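Local coordinates for sulfate transporter sulfate transporter family protein (Wolinella succinogenes, PDB 4DGF) that probably transports sulfate or related anions across the membrane as a member of the SulP family, the deposited chain being its STAS domain, at residues Pro63-Thr68 with Asp94-Ala99. Residues are numbered along the deposited sequence; the frame is centred on the assembly and turned at random.
Sequences PVIDAT and DRLYGA
Arg95 reaches back from the first turn of helix 94-103 to lie against Pro63 and Val64, in the loop that follows strand 54-58. Its CB starts toward that loop, and CG, trans to the backbone N (chi1 172°), sets an extended run out to NE. Arg95 CD comes nearest to Pro63 O, at 3.4 Å. Arg95 NE lies 3.6 Å from Pro63 O, which stands obliquely to the guanidinium plane, while the guanidinium beyond it slides over Val64. One face of that flat group receives a methyl: Val64 CG1 sits 3.5 Å from Arg95 NH2, offset toward the rim, and 3.6 Å from Arg95 CZ. Val64 itself is held by backbone hydrogen bonding with Phe33. Deeper in, the contact turns apolar. Ile65 CG2 touches Leu96 CD1 at 4.0 Å and Ala99 CB at 4.1 Å, its side chain crossing that of Leu96 at about a right angle. Next along the loop, Asp66 caps the start of helix 67-83, its OD1 accepting from Gly69 N. The loop before one helix of this STAS domain thus packs on the opening turns of the next, through buried Ile65 and Leu96 inside and an exposed arginine outside. The guanidinium face meets the methyl through van der Waals contact, and the Pro63 carbonyl, close to CD and NE of Arg95, may add some electrostatic attraction for the cationic group.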
ATOM      1  N   PRO A  63      -3.629   0.951  12.633  1.00 13.59           N
ATOM      2  CA  PRO A  63      -2.921   1.895  13.466  1.00 14.02           C
ATOM      3  C   PRO A  63      -1.523   1.560  13.937  1.00 13.94           C
ATOM      4  O   PRO A  63      -0.802   2.500  14.445  1.00 15.50           O
ATOM      5  CB  PRO A  63      -3.857   2.060  14.688  1.00 15.38           C
ATOM      6  CG  PRO A  63      -4.606   0.748  14.769  1.00 14.84           C
ATOM      7  CD  PRO A  63      -4.527   0.053  13.403  1.00 13.77           C
ATOM      8  N   VAL A  64      -1.090   0.293  13.765  1.00 12.21           N
ATOM      9  CA  VAL A  64       0.073  -0.198  14.425  1.00 13.90           C
ATOM     10  C   VAL A  64       0.596  -1.280  13.470  1.00 12.17           C
ATOM     11  O   VAL A  64      -0.181  -1.913  12.704  1.00 11.24           O
ATOM     12  CB  VAL A  64      -0.221  -0.852  15.879  1.00 14.53           C
ATOM     13  CG1 VAL A  64      -0.600   0.235  16.872  1.00 16.61           C
ATOM     14  CG2 VAL A  64      -1.271  -1.911  15.811  1.00 17.42           C
ATOM     15  N   ILE A  65       1.893  -1.439  13.484  1.00 11.67           N
ATOM     16  CA  ILE A  65       2.611  -2.496  12.753  1.00 11.24           C
ATOM     17  C   ILE A  65       3.773  -2.980  13.679  1.00 11.30           C
ATOM     18  O   ILE A  65       4.471  -2.120  14.329  1.00 13.58           O
ATOM     19  CB  ILE A  65       3.098  -1.896  11.425  1.00  9.78           C
ATOM     20  CG1 ILE A  65       3.861  -2.916  10.544  1.00  8.81           C
ATOM     21  CG2 ILE A  65       3.943  -0.665  11.770  1.00 11.63           C
ATOM     22  CD1 ILE A  65       4.042  -2.363   9.191  1.00  8.98           C
ATOM     23  N   ASP A  66       3.998  -4.322  13.736  1.00 10.03           N
ATOM     24  CA  ASP A  66       5.129  -4.728  14.562  1.00  9.96           C
ATOM     25  C   ASP A  66       6.342  -5.106  13.681  1.00 10.13           C
ATOM     26  O   ASP A  66       6.360  -4.788  12.455  1.00 10.53           O
ATOM     27  CB  ASP A  66       4.667  -5.916  15.374  1.00 10.38           C
ATOM     28  CG  ASP A  66       4.623  -7.233  14.572  1.00 10.52           C
ATOM     29  OD1 ASP A  66       4.364  -7.185  13.331  1.00  9.87           O
ATOM     30  OD2 ASP A  66       4.708  -8.366  15.176  1.00 11.34           O
ATOM     31  N   ALA A  67       7.340  -5.775  14.268  1.00 10.32           N
ATOM     32  CA  ALA A  67       8.523  -6.046  13.481  1.00 11.94           C
ATOM     33  C   ALA A  67       8.213  -7.058  12.307  1.00 11.96           C
ATOM     34  O   ALA A  67       8.839  -6.995  11.245  1.00 13.57           O
ATOM     35  CB  ALA A  67       9.609  -6.602  14.371  1.00 12.13           C
ATOM     36  N   THR A  68       7.334  -8.049  12.561  1.00 12.38           N
ATOM     37  CA  THR A  68       7.005  -9.021  11.554  1.00 12.53           C
ATOM     38  C   THR A  68       6.242  -8.357  10.430  1.00 11.70           C
ATOM     39  O   THR A  68       6.460  -8.637   9.248  1.00 11.81           O
ATOM     40  CB  THR A  68       6.155 -10.124  12.250  1.00 13.27           C
ATOM     41  OG1 THR A  68       6.996 -10.858  13.175  1.00 15.02           O
ATOM     42  CG2 THR A  68       5.621 -11.190  11.220  1.00 13.50           C
ATOM     43  N   ASP A  94      -1.405   9.647  11.164  1.00 15.25           N
ATOM     44  CA  ASP A  94      -0.181  10.204  11.750  1.00 17.24           C
ATOM     45  C   ASP A  94       0.576   9.243  12.669  1.00 16.39           C
ATOM     46  O   ASP A  94       1.789   9.176  12.593  1.00 15.97           O
ATOM     47  CB  ASP A  94      -0.582  11.469  12.527  1.00 19.54           C
ATOM     48  CG  ASP A  94      -0.852  12.650  11.626  1.00 24.77           C
ATOM     49  OD1 ASP A  94      -0.636  12.572  10.388  1.00 28.30           O
ATOM     50  OD2 ASP A  94      -1.305  13.701  12.178  1.00 32.31           O
ATOM     51  N   ARG A  95      -0.130   8.354  13.384  1.00 16.71           N
ATOM     52  CA  ARG A  95       0.576   7.405  14.226  1.00 18.01           C
ATOM     53  C   ARG A  95       1.259   6.339  13.373  1.00 16.15           C
ATOM     54  O   ARG A  95       2.455   6.044  13.544  1.00 14.78           O
ATOM     55  CB  ARG A  95      -0.388   6.789  15.204  1.00 19.53           C
ATOM     56  CG  ARG A  95       0.352   5.682  15.918  1.00 22.46           C
ATOM     57  CD  ARG A  95      -0.613   4.984  16.808  1.00 26.85           C
ATOM     58  NE  ARG A  95       0.259   4.036  17.504  1.00 26.79           N
ATOM     59  CZ  ARG A  95      -0.063   3.380  18.601  1.00 32.12           C
ATOM     60  NH1 ARG A  95      -1.281   3.525  19.117  1.00 33.30           N
ATOM     61  NH2 ARG A  95       0.819   2.513  19.098  1.00 27.20           N
ATOM     62  N   LEU A  96       0.546   5.833  12.359  1.00 14.02           N
ATOM     63  CA  LEU A  96       1.269   4.873  11.478  1.00 13.11           C
ATOM     64  C   LEU A  96       2.494   5.457  10.776  1.00 11.85           C
ATOM     65  O   LEU A  96       3.559   4.785  10.629  1.00 12.55           O
ATOM     66  CB  LEU A  96       0.274   4.259  10.477  1.00 12.56           C
ATOM     67  CG  LEU A  96       0.942   3.244   9.547  1.00 11.43           C
ATOM     68  CD1 LEU A  96       1.432   2.043  10.346  1.00 12.71           C
ATOM     69  CD2 LEU A  96      -0.182   2.702   8.651  1.00 12.39           C
ATOM     70  N   TYR A  97       2.367   6.675  10.291  1.00 12.03           N
ATOM     71  CA  TYR A  97       3.440   7.327   9.570  1.00 13.90           C
ATOM     72  C   TYR A  97       4.673   7.398  10.521  1.00 14.18           C
ATOM     73  O   TYR A  97       5.785   7.118  10.091  1.00 16.25           O
ATOM     74  CB  TYR A  97       2.992   8.767   9.182  1.00 15.77           C
ATOM     75  CG  TYR A  97       4.057   9.533   8.433  1.00 18.09           C
ATOM     76  CD1 TYR A  97       4.120   9.510   7.056  1.00 23.53           C
ATOM     77  CD2 TYR A  97       4.989  10.258   9.144  1.00 21.67           C
ATOM     78  CE1 TYR A  97       5.085  10.260   6.386  1.00 23.28           C
ATOM     79  CE2 TYR A  97       5.943  10.983   8.481  1.00 24.48           C
ATOM     80  CZ  TYR A  97       5.983  10.960   7.092  1.00 26.56           C
ATOM     81  OH  TYR A  97       6.952  11.691   6.401  1.00 29.84           O
ATOM     82  N   GLY A  98       4.394   7.755  11.772  1.00 14.22           N
ATOM     83  CA  GLY A  98       5.490   7.902  12.746  1.00 16.03           C
ATOM     84  C   GLY A  98       6.236   6.560  12.887  1.00 15.46           C
ATOM     85  O   GLY A  98       7.468   6.574  12.929  1.00 17.08           O
ATOM     86  N   ALA A  99       5.492   5.435  12.935  1.00 13.20           N
ATOM     87  CA  ALA A  99       6.093   4.086  13.071  1.00 13.20           C
ATOM     88  C   ALA A  99       6.940   3.840  11.805  1.00 12.53           C
ATOM     89  O   ALA A  99       8.090   3.431  11.879  1.00 13.88           O
ATOM     90  CB  ALA A  99       5.027   3.011  13.311  1.00 13.54           C
TER